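Local atomic coordinates of 39 kDa initiator binding protein (Trichomonas vaginalis, PDB entry 1Q87), a protein that binds the initiator (Inr) element of core promoters, the chain here being its C-domain rather than the whole protein. Residues Leu102-Lys114 against Trp170-Leu182. Residues are numbered along the deposited sequence; the frame is centred on the assembly and turned at random.
Sequences LAMFGPYETIMLK and WNKPLIEATGQYL
Gly106 and Pro173 bring the two backbones closest, with CA atoms 4.7 Å apart, where the turn between two helices, with a cis peptide before Pro107, runs beside the loop that leaves a strand after Asn171. The extended Lys114 chain ties the two together, carrying Lys114 NZ to three carbonyl oxygens: Ile175 O at 2.7 Å, almost end-on (C=O...N angle 165°), Asn171 OD1 in the carbonyl plane on a lone pair, and Gly106 O of its own segment. One ammonium satisfies three oxygens in a largely buried place, and their partial charges would probably stabilise it. Lys114 CE lies over one face of the Tyr181 ring, 3.7 Å from its centroid, a CH-pi contact. Asn171 suits its place because its amide works both ways: Asn171 ND2 donates to Ala103 O at 3.0 Å, straight at the hydrogen (171°) but from above the carbonyl plane, and weakly to Gly106 O. Thr110 OG1 sits between backbone N and carbonyl carbon (chi1 55°), which turns the hydroxyl to accept from Ala177 N at 2.7 Å, while the small Ala177 CB packs on Leu113 CB. Pro107, a residue type that readily takes the cis peptide, sets its CD 3.0 Å from Ile175 O and CG against the Leu174 backbone. The contact fastens the junction of helices 95-105 and 111-123 to the connection between strands 165-171 and 182-183, with Pro173 touching Phe35 of helix 29-47 and Tyr181 touching Ser117.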
# COMPACT_ATOMS: atom_id res chain seq x y z
N LEU A 102 6.34 0.17 -3.54
CA LEU A 102 6.94 -0.07 -2.24
C LEU A 102 6.35 0.91 -1.19
O LEU A 102 6.24 0.59 0.01
CB LEU A 102 8.48 0.08 -2.35
CG LEU A 102 9.24 -1.11 -3.03
CD1 LEU A 102 10.64 -0.70 -3.44
CD2 LEU A 102 9.33 -2.31 -2.06
N ALA A 103 5.94 2.08 -1.65
CA ALA A 103 5.35 3.11 -0.77
C ALA A 103 4.01 2.62 -0.26
O ALA A 103 3.70 2.81 0.90
CB ALA A 103 5.16 4.43 -1.53
N MET A 104 3.22 1.99 -1.12
CA MET A 104 1.92 1.46 -0.71
C MET A 104 2.02 0.25 0.20
O MET A 104 1.37 0.21 1.23
CB MET A 104 1.07 1.04 -1.91
CG MET A 104 0.80 2.15 -2.92
SD MET A 104 -0.25 1.53 -4.19
CE MET A 104 1.03 0.97 -5.41
N PHE A 105 2.85 -0.72 -0.17
CA PHE A 105 2.94 -1.96 0.60
C PHE A 105 4.31 -2.45 1.10
O PHE A 105 4.40 -3.59 1.53
CB PHE A 105 2.32 -3.07 -0.19
CG PHE A 105 0.91 -2.80 -0.60
CD1 PHE A 105 -0.13 -2.80 0.34
CD2 PHE A 105 0.61 -2.64 -1.95
CE1 PHE A 105 -1.47 -2.63 -0.08
CE2 PHE A 105 -0.72 -2.48 -2.38
CZ PHE A 105 -1.76 -2.47 -1.46
N GLY A 106 5.35 -1.63 1.05
CA GLY A 106 6.64 -2.05 1.55
C GLY A 106 6.69 -1.97 3.09
O GLY A 106 5.73 -1.51 3.71
N PRO A 107 7.82 -2.36 3.71
CA PRO A 107 9.03 -2.88 3.03
C PRO A 107 8.82 -4.17 2.27
O PRO A 107 7.81 -4.88 2.44
CB PRO A 107 10.06 -3.05 4.15
CG PRO A 107 9.39 -2.50 5.42
CD PRO A 107 7.90 -2.60 5.17
N TYR A 108 9.78 -4.49 1.40
CA TYR A 108 9.65 -5.70 0.59
C TYR A 108 9.63 -7.00 1.45
O TYR A 108 8.97 -7.95 1.08
CB TYR A 108 10.76 -5.73 -0.46
CG TYR A 108 11.98 -6.52 -0.07
CD1 TYR A 108 12.03 -7.90 -0.30
CD2 TYR A 108 13.07 -5.91 0.52
CE1 TYR A 108 13.13 -8.64 0.04
CE2 TYR A 108 14.19 -6.63 0.87
CZ TYR A 108 14.21 -8.00 0.63
OH TYR A 108 15.29 -8.75 1.02
N GLU A 109 10.33 -7.03 2.59
CA GLU A 109 10.30 -8.23 3.43
C GLU A 109 8.90 -8.73 3.71
O GLU A 109 8.70 -9.93 3.83
CB GLU A 109 10.96 -8.02 4.80
CG GLU A 109 12.48 -7.89 4.76
CD GLU A 109 12.93 -6.54 4.19
OE1 GLU A 109 12.06 -5.71 3.82
OE2 GLU A 109 14.17 -6.31 4.12
N THR A 110 7.93 -7.84 3.86
CA THR A 110 6.58 -8.34 4.13
C THR A 110 5.52 -7.80 3.16
O THR A 110 4.32 -7.81 3.44
CB THR A 110 6.20 -8.06 5.63
OG1 THR A 110 6.34 -6.67 5.93
CG2 THR A 110 7.17 -8.87 6.58
N ILE A 111 5.96 -7.43 1.96
CA ILE A 111 5.04 -6.82 1.05
C ILE A 111 3.76 -7.58 0.77
O ILE A 111 2.67 -6.99 0.69
CB ILE A 111 5.73 -6.44 -0.27
CG1 ILE A 111 4.73 -5.70 -1.16
CG2 ILE A 111 6.35 -7.66 -0.95
CD1 ILE A 111 5.15 -4.31 -1.45
N MET A 112 3.88 -8.88 0.64
CA MET A 112 2.71 -9.68 0.34
C MET A 112 1.78 -9.85 1.52
O MET A 112 0.62 -10.20 1.36
CB MET A 112 3.18 -11.01 -0.21
CG MET A 112 3.83 -10.85 -1.56
SD MET A 112 2.60 -10.64 -2.83
CE MET A 112 3.17 -9.28 -3.58
N LEU A 113 2.26 -9.59 2.73
CA LEU A 113 1.39 -9.70 3.88
C LEU A 113 0.52 -8.47 3.89
O LEU A 113 -0.71 -8.60 4.02
CB LEU A 113 2.18 -9.79 5.19
CG LEU A 113 3.08 -11.03 5.27
CD1 LEU A 113 3.80 -11.05 6.64
CD2 LEU A 113 2.22 -12.30 5.05
N LYS A 114 1.14 -7.29 3.75
CA LYS A 114 0.38 -6.03 3.73
C LYS A 114 -0.68 -6.07 2.65
O LYS A 114 -1.85 -5.74 2.89
CB LYS A 114 1.30 -4.83 3.52
CG LYS A 114 2.33 -4.69 4.65
CD LYS A 114 2.76 -3.27 4.88
CE LYS A 114 3.79 -3.17 5.95
NZ LYS A 114 4.44 -1.83 5.84
N TRP A 170 -1.70 6.54 6.52
CA TRP A 170 -0.41 6.26 5.89
C TRP A 170 0.32 4.96 6.18
O TRP A 170 0.55 4.60 7.36
CB TRP A 170 0.58 7.40 6.19
CG TRP A 170 0.20 8.74 5.56
CD1 TRP A 170 0.75 9.31 4.46
CD2 TRP A 170 -0.82 9.66 6.02
NE1 TRP A 170 0.15 10.51 4.20
CE2 TRP A 170 -0.82 10.75 5.14
CE3 TRP A 170 -1.73 9.66 7.09
CZ2 TRP A 170 -1.68 11.85 5.29
CZ3 TRP A 170 -2.58 10.73 7.24
CH2 TRP A 170 -2.55 11.82 6.35
N ASN A 171 0.71 4.27 5.10
CA ASN A 171 1.47 3.07 5.27
C ASN A 171 2.85 3.59 5.56
O ASN A 171 3.27 4.56 4.93
CB ASN A 171 1.53 2.24 4.00
CG ASN A 171 2.52 1.08 4.13
OD1 ASN A 171 2.39 0.25 5.04
ND2 ASN A 171 3.51 1.01 3.23
N LYS A 172 3.53 3.00 6.55
CA LYS A 172 4.91 3.39 6.86
C LYS A 172 5.77 2.36 6.08
O LYS A 172 5.95 1.22 6.51
CB LYS A 172 5.16 3.25 8.36
CG LYS A 172 4.16 4.00 9.22
CD LYS A 172 4.45 5.49 9.21
CE LYS A 172 5.68 5.84 10.06
NZ LYS A 172 6.10 7.27 9.91
N PRO A 173 6.33 2.75 4.93
CA PRO A 173 7.14 1.86 4.09
C PRO A 173 8.41 1.25 4.69
O PRO A 173 8.98 0.37 4.08
CB PRO A 173 7.44 2.68 2.82
CG PRO A 173 6.78 4.02 3.05
CD PRO A 173 6.51 4.15 4.53
N LEU A 174 8.86 1.69 5.85
CA LEU A 174 10.05 1.08 6.45
C LEU A 174 9.70 0.07 7.56
O LEU A 174 10.59 -0.56 8.14
CB LEU A 174 10.99 2.14 7.03
CG LEU A 174 11.39 3.29 6.10
CD1 LEU A 174 12.27 4.33 6.84
CD2 LEU A 174 12.12 2.69 4.93
N ILE A 175 8.42 -0.12 7.84
CA ILE A 175 8.01 -1.00 8.91
C ILE A 175 7.37 -2.28 8.44
O ILE A 175 6.33 -2.26 7.76
CB ILE A 175 7.06 -0.30 9.90
CG1 ILE A 175 7.73 0.95 10.47
CG2 ILE A 175 6.62 -1.28 11.01
CD1 ILE A 175 9.04 0.71 11.19
N GLU A 176 8.00 -3.40 8.83
CA GLU A 176 7.51 -4.71 8.44
C GLU A 176 6.12 -4.94 8.98
O GLU A 176 5.72 -4.39 10.00
CB GLU A 176 8.45 -5.80 8.93
CG GLU A 176 9.79 -5.79 8.22
CD GLU A 176 10.68 -6.95 8.63
OE1 GLU A 176 10.16 -8.09 8.76
OE2 GLU A 176 11.90 -6.73 8.82
N ALA A 177 5.36 -5.74 8.29
CA ALA A 177 4.02 -5.99 8.75
C ALA A 177 3.95 -6.51 10.21
O ALA A 177 2.87 -6.57 10.81
CB ALA A 177 3.35 -6.94 7.81
N THR A 178 5.11 -6.84 10.78
CA THR A 178 5.17 -7.35 12.14
C THR A 178 4.96 -6.22 13.13
O THR A 178 4.43 -6.45 14.23
CB THR A 178 6.53 -8.08 12.44
OG1 THR A 178 7.61 -7.15 12.47
CG2 THR A 178 6.83 -9.12 11.39
N GLY A 179 5.35 -5.01 12.75
CA GLY A 179 5.17 -3.86 13.63
C GLY A 179 3.94 -2.98 13.38
O GLY A 179 2.95 -3.38 12.73
N GLN A 180 4.00 -1.76 13.93
CA GLN A 180 2.94 -0.77 13.76
C GLN A 180 3.32 0.05 12.50
O GLN A 180 4.05 1.04 12.56
CB GLN A 180 2.90 0.12 14.99
CG GLN A 180 2.63 -0.67 16.26
CD GLN A 180 2.19 0.23 17.40
OE1 GLN A 180 2.97 1.04 17.91
NE2 GLN A 180 0.92 0.11 17.80
N TYR A 181 2.79 -0.37 11.36
CA TYR A 181 3.15 0.22 10.07
C TYR A 181 2.13 1.18 9.46
O TYR A 181 2.21 1.49 8.28
CB TYR A 181 3.45 -0.91 9.09
CG TYR A 181 2.25 -1.82 8.83
CD1 TYR A 181 1.30 -1.51 7.86
CD2 TYR A 181 2.09 -3.02 9.55
CE1 TYR A 181 0.24 -2.37 7.59
CE2 TYR A 181 1.02 -3.90 9.28
CZ TYR A 181 0.12 -3.57 8.32
OH TYR A 181 -0.90 -4.44 8.08
N LEU A 182 1.15 1.58 10.27
CA LEU A 182 0.16 2.53 9.85
C LEU A 182 0.19 3.67 10.87
O LEU A 182 0.39 3.45 12.06
CB LEU A 182 -1.22 1.88 9.78
CG LEU A 182 -1.39 0.86 8.65
CD1 LEU A 182 -2.86 0.46 8.56
CD2 LEU A 182 -0.90 1.44 7.32